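Local coordinates for protein L-Ribose isomerase (Acinetobacter, PDB 4Q0Q) that probably interconverts L-ribose and L-ribulose, an aldose-ketose isomerisation carried out by a metal-containing cupin-type beta-barrel enzyme, at residues Thr140-Ser145 against His194-His199. Numbering follows the deposited sequence.
With CO (cobalt (II) ion), chain B; RUU (alpha-L-ribulofuranose), chain I.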
loop_
_atom_site.group_PDB
_atom_site.type_symbol
_atom_site.label_atom_id
_atom_site.label_comp_id
_atom_site.label_asym_id
_atom_site.label_seq_id
_atom_site.Cartn_x
_atom_site.Cartn_y
_atom_site.Cartn_z
ATOM N N THR A 140 -31.322 -18.255 -0.318
ATOM C CA THR A 140 -32.496 -18.416 0.524
ATOM C C THR A 140 -32.101 -18.368 1.992
ATOM O O THR A 140 -31.192 -19.076 2.427
ATOM C CB THR A 140 -33.192 -19.777 0.285
ATOM O OG1 THR A 140 -33.287 -20.048 -1.122
ATOM C CG2 THR A 140 -34.576 -19.754 0.888
ATOM N N PRO A 141 -32.771 -17.523 2.780
ATOM C CA PRO A 141 -32.405 -17.476 4.198
ATOM C C PRO A 141 -33.080 -18.625 4.942
ATOM O O PRO A 141 -34.036 -19.219 4.441
ATOM C CB PRO A 141 -32.936 -16.118 4.641
ATOM C CG PRO A 141 -34.171 -15.964 3.808
ATOM C CD PRO A 141 -33.699 -16.428 2.437
ATOM N N SER A 142 -32.575 -18.952 6.124
ATOM C CA SER A 142 -33.187 -20.003 6.917
ATOM C C SER A 142 -34.318 -19.332 7.694
ATOM O O SER A 142 -34.378 -18.103 7.784
ATOM C CB SER A 142 -32.174 -20.601 7.889
ATOM O OG SER A 142 -31.763 -19.632 8.832
ATOM N N ALA A 143 -35.220 -20.130 8.248
ATOM C CA ALA A 143 -36.330 -19.581 9.011
ATOM C C ALA A 143 -36.074 -19.841 10.482
ATOM O O ALA A 143 -35.171 -20.594 10.837
ATOM C CB ALA A 143 -37.636 -20.239 8.585
ATOM N N GLU A 144 -36.863 -19.209 11.340
ATOM C CA GLU A 144 -36.717 -19.417 12.771
ATOM C C GLU A 144 -38.087 -19.709 13.370
ATOM O O GLU A 144 -38.908 -18.813 13.564
ATOM C CB GLU A 144 -36.084 -18.195 13.432
ATOM C CG GLU A 144 -35.654 -18.449 14.864
ATOM C CD GLU A 144 -34.758 -17.360 15.399
ATOM O OE1 GLU A 144 -35.192 -16.190 15.422
ATOM O OE2 GLU A 144 -33.616 -17.675 15.794
ATOM N N SER A 145 -38.317 -20.988 13.647
ATOM C CA SER A 145 -39.571 -21.474 14.206
ATOM C C SER A 145 -40.211 -20.558 15.248
ATOM O O SER A 145 -39.592 -20.220 16.258
ATOM C CB SER A 145 -39.346 -22.858 14.820
ATOM O OG SER A 145 -40.575 -23.459 15.187
ATOM N N HIS A 194 -26.257 -11.342 4.419
ATOM C CA HIS A 194 -27.259 -11.196 5.467
ATOM C C HIS A 194 -27.261 -12.367 6.429
ATOM O O HIS A 194 -26.918 -13.496 6.063
ATOM C CB HIS A 194 -28.656 -11.040 4.860
ATOM C CG HIS A 194 -28.873 -9.726 4.176
ATOM N ND1 HIS A 194 -28.755 -8.518 4.832
ATOM C CD2 HIS A 194 -29.186 -9.430 2.894
ATOM C CE1 HIS A 194 -28.985 -7.534 3.981
ATOM N NE2 HIS A 194 -29.250 -8.059 2.797
ATOM N N ARG A 195 -27.640 -12.075 7.667
ATOM C CA ARG A 195 -27.730 -13.079 8.710
ATOM C C ARG A 195 -28.740 -14.131 8.246
ATOM O O ARG A 195 -29.615 -13.846 7.428
ATOM C CB ARG A 195 -28.208 -12.433 10.014
ATOM C CG ARG A 195 -29.547 -11.708 9.882
ATOM C CD ARG A 195 -30.012 -11.147 11.212
ATOM N NE ARG A 195 -29.176 -10.052 11.692
ATOM C CZ ARG A 195 -29.376 -8.772 11.398
ATOM N NH1 ARG A 195 -30.390 -8.421 10.620
ATOM N NH2 ARG A 195 -28.570 -7.842 11.896
ATOM N N LYS A 196 -28.598 -15.342 8.769
ATOM C CA LYS A 196 -29.472 -16.466 8.442
ATOM C C LYS A 196 -29.265 -17.048 7.051
ATOM O O LYS A 196 -30.089 -17.821 6.570
ATOM C CB LYS A 196 -30.944 -16.090 8.649
ATOM C CG LYS A 196 -31.300 -15.838 10.112
ATOM C CD LYS A 196 -32.780 -15.541 10.295
ATOM C CE LYS A 196 -33.133 -15.380 11.764
ATOM N NZ LYS A 196 -32.484 -14.187 12.366
ATOM N N HIS A 197 -28.161 -16.687 6.405
ATOM C CA HIS A 197 -27.847 -17.228 5.088
ATOM C C HIS A 197 -26.621 -18.104 5.207
ATOM O O HIS A 197 -25.624 -17.699 5.802
ATOM C CB HIS A 197 -27.555 -16.116 4.084
ATOM C CG HIS A 197 -28.780 -15.423 3.581
ATOM N ND1 HIS A 197 -29.484 -15.865 2.480
ATOM C CD2 HIS A 197 -29.450 -14.346 4.051
ATOM C CE1 HIS A 197 -30.537 -15.087 2.296
ATOM N NE2 HIS A 197 -30.539 -14.158 3.235
ATOM N N LEU A 198 -26.691 -19.308 4.656
ATOM C CA LEU A 198 -25.545 -20.198 4.690
ATOM C C LEU A 198 -24.481 -19.616 3.771
ATOM O O LEU A 198 -24.791 -19.148 2.677
ATOM C CB LEU A 198 -25.928 -21.591 4.188
ATOM C CG LEU A 198 -26.733 -22.491 5.124
ATOM C CD1 LEU A 198 -27.243 -23.697 4.351
ATOM C CD2 LEU A 198 -25.866 -22.920 6.300
ATOM N N HIS A 199 -23.233 -19.623 4.218
ATOM C CA HIS A 199 -22.149 -19.122 3.392
ATOM C C HIS A 199 -20.813 -19.784 3.699
ATOM O O HIS A 199 -20.596 -20.322 4.782
ATOM C CB HIS A 199 -22.008 -17.594 3.509
ATOM C CG HIS A 199 -21.698 -17.104 4.890
ATOM N ND1 HIS A 199 -22.636 -17.079 5.900
ATOM C CD2 HIS A 199 -20.554 -16.619 5.427
ATOM C CE1 HIS A 199 -22.083 -16.603 7.000
ATOM N NE2 HIS A 199 -20.820 -16.316 6.742
HETATM CO CO CO B . -19.836 -15.927 8.651
HETATM C C1 RUU I . -34.756 -23.791 3.941
HETATM O O1 RUU I . -35.476 -23.436 2.770
HETATM C C2 RUU I . -33.277 -23.992 3.651
HETATM O O2 RUU I . -33.019 -25.356 3.353
HETATM C C3 RUU I . -32.373 -23.530 4.792
HETATM O O3 RUU I . -31.500 -24.586 5.168
HETATM C C4 RUU I . -31.551 -22.370 4.229
HETATM O O4 RUU I . -30.186 -22.749 4.167
HETATM C C5 RUU I . -32.074 -22.124 2.819
HETATM O O5 RUU I . -32.951 -23.210 2.491
HETATM O O HOH W 1 -29.391 -20.250 4.116
HETATM O O HOH W 2 -33.622 -14.069 14.905
#
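Loop packs on loop here: Pro141 and Ser142, past the end of strand 132-137, lie against Lys196 and His197 in the link between strands 191-193 and 199-202. The carbonyl of Lys196, at the third position of a type II turn, takes the backbone N-H of Ser142 in its own plane, N to O 2.8 Å and nearly straight at 160°. Ser142 OG, swung between its backbone N and carbonyl carbon (chi1 65°), adds a weak bond to that oxygen at 3.3 Å. Beside this, Pro141 CB sits over one face of the His197 imidazole, 3.7 Å from the ring centroid, while His197 ND1 bonds Ser138 O. The Lys196 chain runs out past Ser142, and a water links its NZ to Glu144 OE1; NZ also bonds Gly120 O and Gly87 O of the second subunit. A second water joins Thr140 O, Leu198 N and O4 of a bound ribulofuranose. Further along, His197 O receives ND1 of His199 in the plane of that ring, N to O 3.1 Å, and His199 NE2 binds the cobalt at 2.2 Å. The same short link thus receives Ser142 through one carbonyl and, through the next, probably steadies the rotation of a metal-binding imidazole.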